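PDB 6COJ: probable CoA-transferase alpha subunit from Rhodococcus jostii, which belongs to the coenzyme A transferase family and, together with a second protein, binds a CoA thioester with a bulky spiro-lactone acyl group, probably its substrate. Local coordinates for residues V65-P70 with M115-V120; V89-D92 with Y97-W100. The protein carries 1 engineered substitution. All coordinates share one frame; numbering follows the deposited sequence.

Interaction 1: residues V65-P70 with M115-V120; sequences VTYGGP and MDAGMV. Engineered in segment 115-120: Ala117 (natural residue Glu).
Tyr67 reaches helix 117-128 with the end of its ring, and its hydroxyl donates a hydrogen bond of 2.7 Å from Tyr67 OH to Ala117 O. The oxygen lies at the ring's edge, in its plane, whereas the hydroxyl comes in 27° off the plane of the carbonyl. Ala117 O belongs to the first turn of the helix and also receives a weak bond from Val120 N; Tyr67 OH in turn takes a weak bond from Lys121 N, tying it to the helix start twice over. Packing is tight on the Val120 side. There Tyr67 CZ lies 3.5 Å from Val120 CB, and Val120 CG1, anti to the backbone N, makes a CH-pi contact 4.0 Å from the centroid of the Tyr67 ring, offset toward the rim. The fold explains the meeting: strands 62-65 and 111-114 run parallel with strand 81-86 between them in the Rossmann-like sheet, and both segments lead off from their C-terminal ends, Val65 and Met115 each resting on Tyr85. Asp116 N-caps the helix, its OD2 accepting from Gly118 N at 2.7 Å, above the carboxylate plane. The contact is looser along the CE1 side of the ring, at the Ala117 methyl. Ala117, an engineered replacement for glutamate, touches the ring only lightly, its CB 4.0 Å from Tyr67 CE1, and the same methyl borders the bound CoA thioester. Val65 CG1 stays 4.7 Å from Val120 CG1, and past Tyr67 the chain through Gly69 turns away to begin helix 70-77. Even this looser side is buried rather than open to solvent: Trp41 and Phe202 meet the Tyr67 ring, and aromatic packing from the partner protein reaches both Tyr67 and Ala117.

Interaction 2: residues V89-D92 with Y97-W100; sequences VSLD and YDPW. With F8G (S-{(3R,5R,9R)-1-[(2R,3S,4R,5R)-5-(6-amino-9H-purin-9-yl)-4-hydroxy-3-(phosphonooxy)tetrahydrofuran-2-yl]-3,5,9-trihydroxy-8,8-dimethyl-3,5-dioxido-10,14-dioxo-2,4,6-trioxa-11,15-diaza-3lambda~5~,5lambda~5~-diphosphaheptadecan-17-yl} (5R,10R)-7-hydroxy-10-methyl-2-oxo-1-oxaspiro[4.5]dec-6-ene-6-carbothioate (non-preferred name)), chain E.
Leu91 points its isobutyl group at the backbone and side chain of Asp98, the two side chains running at a slant to each other. With CG anti to its own carbonyl carbon (chi1 -61°), Leu91 splays its methyls over the turn: CD1 sits 3.6 Å from Tyr97 O and grazes the Pro99 ring, while CD2 lies 3.5 Å from Asp98 OD2. Val89 approaches Asp98 obliquely too, its CG1 3.9 Å from Asp98 CB. No direct hydrogen bond spans the two segments; instead a water donates to Val89 O and accepts from Asp98 N, bridging the backbones. The loop after strand 88-89 folds back here to start helix 99-106: Ser90 OG accepts from Asp92 N in an ST turn, and Asp98 N-caps the helix, its OD1 receiving Phe101 N and, weakly, Trp100 N. The carboxylate's other oxygen, OD2, is hydrogen-bonded to Tyr271 OH. Replacing Leu91 with an alanine would probably open a gap beside Asp98 and Pro99 and leave the helix start less firmly seated against the loop. The CB of Tyr97 points away from segment 89-92, and its ring reaches the ligand, where OH donates to phosphate oxygen OBO of F8G, which lies in the ring plane at its edge; the 2.4 Å from Tyr97 OH to F8G OBO is so short that the exact length is doubtful.

Interactions 1 and 2 have centres about 12 Å apart, and along the chain the second is nested within the loop closed by the first, between helix 70-77 and strand 111-114. They meet directly: Gly68 O and Ser90 N, 2.9 Å apart, form a probable hydrogen bond, and Pro70 CD packs 3.8 Å from Leu91 CD2. Segments 65-70 and 89-92 thus touch where the chain leaves strands 62-65 and 88-89, while the other two segments supply the starts of helices 117-128 and 99-106. Both contacts border the CoA thioester, interaction 1 beside its acyl group and interaction 2 at its pyrophosphate, consistent with neighbouring loops shaping one extended pocket.

Interaction 1: residues V65-P70 with M115-V120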
loop_
_atom_site.group_PDB
_atom_site.type_symbol
_atom_site.label_atom_id
_atom_site.label_comp_id
_atom_site.label_asym_id
_atom_site.label_seq_id
_atom_site.Cartn_x
_atom_site.Cartn_y
_atom_site.Cartn_z
ATOM N N VAL A 65 -20.002 1.310 5.663
ATOM C CA VAL A 65 -18.671 0.722 5.834
ATOM C C VAL A 65 -17.791 1.813 6.425
ATOM O O VAL A 65 -17.629 2.873 5.810
ATOM C CB VAL A 65 -18.089 0.234 4.496
ATOM C CG1 VAL A 65 -16.700 -0.340 4.706
ATOM C CG2 VAL A 65 -19.005 -0.803 3.858
ATOM N N THR A 66 -17.236 1.573 7.613
ATOM C CA THR A 66 -16.549 2.675 8.279
ATOM C C THR A 66 -15.659 2.157 9.399
ATOM O O THR A 66 -15.894 1.083 9.956
ATOM C CB THR A 66 -17.570 3.672 8.848
ATOM O OG1 THR A 66 -16.879 4.831 9.337
ATOM C CG2 THR A 66 -18.389 3.038 9.981
ATOM N N TYR A 67 -14.628 2.938 9.708
ATOM C CA TYR A 67 -13.973 2.880 11.010
ATOM C C TYR A 67 -14.768 3.835 11.883
ATOM O O TYR A 67 -14.563 5.050 11.841
ATOM C CB TYR A 67 -12.521 3.315 10.888
ATOM C CG TYR A 67 -11.612 2.301 10.231
ATOM C CD1 TYR A 67 -11.369 1.061 10.829
ATOM C CD2 TYR A 67 -10.977 2.584 9.022
ATOM C CE1 TYR A 67 -10.495 0.139 10.239
ATOM C CE2 TYR A 67 -10.100 1.673 8.435
ATOM C CZ TYR A 67 -9.869 0.455 9.048
ATOM O OH TYR A 67 -8.983 -0.425 8.451
ATOM N N GLY A 68 -15.702 3.285 12.656
ATOM C CA GLY A 68 -16.822 4.077 13.144
ATOM C C GLY A 68 -16.501 5.043 14.272
ATOM O O GLY A 68 -15.676 4.789 15.148
ATOM N N GLY A 69 -17.232 6.156 14.252
ATOM C CA GLY A 69 -17.218 7.144 15.305
ATOM C C GLY A 69 -18.573 7.817 15.395
ATOM O O GLY A 69 -19.615 7.182 15.205
ATOM N N PRO A 70 -18.590 9.125 15.669
ATOM C CA PRO A 70 -19.874 9.838 15.778
ATOM C C PRO A 70 -20.607 9.978 14.455
ATOM O O PRO A 70 -21.795 10.338 14.465
ATOM C CB PRO A 70 -19.472 11.203 16.344
ATOM C CG PRO A 70 -18.040 11.396 15.853
ATOM C CD PRO A 70 -17.433 10.009 15.904
ATOM N N MET A 115 -15.714 -6.677 12.102
ATOM C CA MET A 115 -14.533 -7.368 11.605
ATOM C C MET A 115 -13.291 -6.786 12.253
ATOM O O MET A 115 -13.318 -5.695 12.827
ATOM C CB MET A 115 -14.442 -7.269 10.079
ATOM C CG MET A 115 -14.135 -5.868 9.571
ATOM S SD MET A 115 -14.210 -5.752 7.767
ATOM C CE MET A 115 -15.850 -5.045 7.550
ATOM N N ASP A 116 -12.186 -7.526 12.161
ATOM C CA ASP A 116 -10.917 -6.978 12.622
ATOM C C ASP A 116 -10.603 -5.687 11.865
ATOM O O ASP A 116 -10.925 -5.548 10.684
ATOM C CB ASP A 116 -9.795 -7.994 12.417
ATOM C CG ASP A 116 -8.436 -7.415 12.730
ATOM O OD1 ASP A 116 -8.040 -7.421 13.919
ATOM O OD2 ASP A 116 -7.776 -6.936 11.788
ATOM N N ALA A 117 -9.997 -4.718 12.557
ATOM C CA ALA A 117 -9.748 -3.428 11.920
ATOM C C ALA A 117 -8.920 -3.561 10.642
ATOM O O ALA A 117 -9.128 -2.815 9.683
ATOM C CB ALA A 117 -9.097 -2.461 12.908
ATOM N N GLY A 118 -7.982 -4.512 10.604
ATOM C CA GLY A 118 -7.189 -4.698 9.396
ATOM C C GLY A 118 -7.976 -5.264 8.240
ATOM O O GLY A 118 -7.559 -5.107 7.079
ATOM N N MET A 119 -9.106 -5.925 8.526
ATOM C CA MET A 119 -9.945 -6.459 7.464
ATOM C C MET A 119 -10.651 -5.357 6.690
ATOM O O MET A 119 -10.958 -5.543 5.508
ATOM C CB MET A 119 -10.953 -7.455 8.032
ATOM C CG MET A 119 -10.311 -8.741 8.537
ATOM S SD MET A 119 -11.469 -9.786 9.454
ATOM C CE MET A 119 -12.651 -10.219 8.178
ATOM N N VAL A 120 -10.950 -4.221 7.334
ATOM C CA VAL A 120 -11.533 -3.100 6.601
ATOM C C VAL A 120 -10.578 -2.629 5.512
ATOM O O VAL A 120 -10.951 -2.518 4.340
ATOM C CB VAL A 120 -11.914 -1.953 7.553
ATOM C CG1 VAL A 120 -12.494 -0.805 6.751
ATOM C CG2 VAL A 120 -12.951 -2.417 8.583
#

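Interaction 2: residues V89-D92 with Y97-W100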
loop_
_atom_site.group_PDB
_atom_site.type_symbol
_atom_site.label_atom_id
_atom_site.label_comp_id
_atom_site.label_asym_id
_atom_site.label_seq_id
_atom_site.Cartn_x
_atom_site.Cartn_y
_atom_site.Cartn_z
ATOM N N VAL A 89 -16.137 0.881 16.677
ATOM C CA VAL A 89 -16.809 2.170 16.818
ATOM C C VAL A 89 -16.261 2.821 18.078
ATOM O O VAL A 89 -16.336 2.236 19.164
ATOM C CB VAL A 89 -18.342 2.044 16.899
ATOM C CG1 VAL A 89 -18.968 3.439 17.034
ATOM C CG2 VAL A 89 -18.885 1.319 15.663
ATOM N N SER A 90 -15.678 4.013 17.934
ATOM C CA SER A 90 -15.072 4.676 19.081
ATOM C C SER A 90 -15.169 6.181 18.921
ATOM O O SER A 90 -15.040 6.707 17.809
ATOM C CB SER A 90 -13.591 4.304 19.222
ATOM O OG SER A 90 -13.026 4.934 20.365
ATOM N N LEU A 91 -15.399 6.863 20.047
ATOM C CA LEU A 91 -15.303 8.315 20.111
ATOM C C LEU A 91 -13.890 8.800 20.425
ATOM O O LEU A 91 -13.663 10.011 20.456
ATOM C CB LEU A 91 -16.301 8.868 21.135
ATOM C CG LEU A 91 -17.786 8.597 20.854
ATOM C CD1 LEU A 91 -18.665 9.208 21.938
ATOM C CD2 LEU A 91 -18.190 9.128 19.486
ATOM N N ASP A 92 -12.951 7.884 20.688
ATOM C CA ASP A 92 -11.538 8.182 20.941
ATOM C C ASP A 92 -11.272 8.829 22.299
ATOM O O ASP A 92 -10.223 8.590 22.906
ATOM C CB ASP A 92 -10.895 8.961 19.788
ATOM C CG ASP A 92 -10.545 8.064 18.619
ATOM O OD1 ASP A 92 -9.990 6.969 18.861
ATOM O OD2 ASP A 92 -10.835 8.430 17.462
ATOM N N TYR A 97 -17.348 4.832 24.034
ATOM C CA TYR A 97 -18.349 4.144 23.240
ATOM C C TYR A 97 -19.350 5.169 22.728
ATOM O O TYR A 97 -19.737 6.089 23.452
ATOM C CB TYR A 97 -19.050 3.087 24.095
ATOM C CG TYR A 97 -18.083 2.181 24.843
ATOM C CD1 TYR A 97 -16.927 1.698 24.228
ATOM C CD2 TYR A 97 -18.315 1.827 26.166
ATOM C CE1 TYR A 97 -16.038 0.875 24.912
ATOM C CE2 TYR A 97 -17.434 1.014 26.856
ATOM C CZ TYR A 97 -16.297 0.542 26.225
ATOM O OH TYR A 97 -15.428 -0.276 26.927
ATOM N N ASP A 98 -19.734 5.048 21.464
ATOM C CA ASP A 98 -20.750 5.955 20.946
ATOM C C ASP A 98 -22.121 5.513 21.441
ATOM O O ASP A 98 -22.518 4.367 21.197
ATOM C CB ASP A 98 -20.741 6.022 19.426
ATOM C CG ASP A 98 -21.780 7.002 18.904
ATOM O OD1 ASP A 98 -22.973 6.639 18.854
ATOM O OD2 ASP A 98 -21.424 8.158 18.586
ATOM N N PRO A 99 -22.872 6.381 22.119
ATOM C CA PRO A 99 -24.127 5.942 22.748
ATOM C C PRO A 99 -25.243 5.684 21.759
ATOM O O PRO A 99 -26.157 4.915 22.074
ATOM C CB PRO A 99 -24.471 7.107 23.687
ATOM C CG PRO A 99 -23.857 8.314 23.003
ATOM C CD PRO A 99 -22.569 7.798 22.381
ATOM N N TRP A 100 -25.213 6.304 20.578
ATOM C CA TRP A 100 -26.258 6.028 19.599
ATOM C C TRP A 100 -26.013 4.716 18.871
ATOM O O TRP A 100 -26.954 3.955 18.615
ATOM C CB TRP A 100 -26.400 7.187 18.615
ATOM C CG TRP A 100 -27.254 8.296 19.135
ATOM C CD1 TRP A 100 -26.860 9.563 19.458
ATOM C CD2 TRP A 100 -28.656 8.229 19.419
ATOM N NE1 TRP A 100 -27.932 10.294 19.917
ATOM C CE2 TRP A 100 -29.048 9.497 19.898
ATOM C CE3 TRP A 100 -29.622 7.225 19.295
ATOM C CZ2 TRP A 100 -30.364 9.785 20.262
ATOM C CZ3 TRP A 100 -30.924 7.508 19.662
ATOM C CH2 TRP A 100 -31.286 8.777 20.135
HETATM C C4 F8G E . -22.754 -5.887 31.711
HETATM C C5 F8G E . -22.583 -7.324 31.456
HETATM C C6 F8G E . -23.631 -8.022 30.672
HETATM C C8 F8G E . -20.896 -6.568 32.626
HETATM N N1 F8G E . -24.697 -7.320 30.221
HETATM N N3 F8G E . -23.839 -5.229 31.240
HETATM C "C1'" F8G E . -21.490 -4.110 32.874
HETATM C C2 F8G E . -24.895 -5.884 30.461
HETATM C "C2'" F8G E . -20.893 -3.954 34.258
HETATM C "C3'" F8G E . -20.172 -2.633 34.117
HETATM C "C4'" F8G E . -19.627 -2.694 32.714
HETATM C "C5'" F8G E . -18.250 -3.323 32.726
HETATM C CAA F8G E . -3.538 -2.805 16.035
HETATM C CAB F8G E . -4.174 -2.657 17.394
HETATM C CAC F8G E . -5.260 -1.888 17.620
HETATM C CAD F8G E . -5.694 -0.830 16.617
HETATM C CAE F8G E . -4.715 -0.743 15.448
HETATM C CAF F8G E . -4.346 -2.124 14.950
HETATM C CAG F8G E . -6.083 -2.105 18.823
HETATM C CAI F8G E . -5.260 0.079 14.290
HETATM C CAK F8G E . -5.931 0.576 17.208
HETATM C CAL F8G E . -7.426 0.918 17.088
HETATM C CAM F8G E . -7.985 -0.320 16.431
HETATM C CAQ F8G E . -7.069 -3.085 21.165
HETATM C CAR F8G E . -6.832 -1.909 22.098
HETATM C CAT F8G E . -8.033 -2.235 24.168
HETATM C CAU F8G E . -9.157 -1.709 25.041
HETATM C CAV F8G E . -9.624 -2.696 26.105
HETATM C CAX F8G E . -10.310 -1.478 28.062
HETATM C CAY F8G E . -11.422 -0.953 28.933
HETATM C CAZ F8G E . -11.608 -1.793 30.201
HETATM C CBA F8G E . -12.865 -1.326 30.922
HETATM C CBM F8G E . -11.784 -3.255 29.816
HETATM C CBN F8G E . -10.435 -1.642 31.162
HETATM N N6 F8G E . -23.523 -9.346 30.409
HETATM N N7 F8G E . -21.423 -7.678 32.046
HETATM N N9 F8G E . -21.702 -5.508 32.432
HETATM N NAS F8G E . -7.960 -1.672 22.967
HETATM N NAW F8G E . -10.659 -2.106 26.944
HETATM O "O2'" F8G E . -21.896 -3.899 35.276
HETATM O "O3'" F8G E . -21.109 -1.571 34.104
HETATM O "O4'" F8G E . -20.529 -3.529 31.992
HETATM O "O5'" F8G E . -17.359 -2.454 33.419
HETATM O OAH F8G E . -3.638 -3.275 18.290
HETATM O OAJ F8G E . -7.103 -1.442 18.969
HETATM O OAN F8G E . -9.143 -0.573 16.183
HETATM O OAO F8G E . -6.947 -1.256 16.098
HETATM O OBB F8G E . -13.924 -1.424 29.982
HETATM O OBD F8G E . -16.067 -2.067 31.286
HETATM O OBJ F8G E . -7.247 -3.097 24.539
HETATM O OBK F8G E . -9.134 -1.324 28.357
HETATM O OBL F8G E . -11.156 0.411 29.295
HETATM O OBO F8G E . -16.222 -0.895 29.119
HETATM O OBP F8G E . -15.340 0.437 31.045
HETATM O OBQ F8G E . -15.085 -1.271 33.541
HETATM O OBR F8G E . -15.221 -3.717 33.026
HETATM O OCI F8G E . -22.268 0.440 35.121
HETATM O OCJ F8G E . -21.886 -1.611 36.468
HETATM O OCK F8G E . -19.964 -0.149 35.840
HETATM P PBC F8G E . -15.397 -0.918 30.379
HETATM P PBE F8G E . -15.865 -2.362 32.851
HETATM P PCH F8G E . -21.312 -0.688 35.422
HETATM S SAP F8G E . -5.728 -3.221 20.026
HETATM O O HOH W 1 -18.745 2.085 20.583
#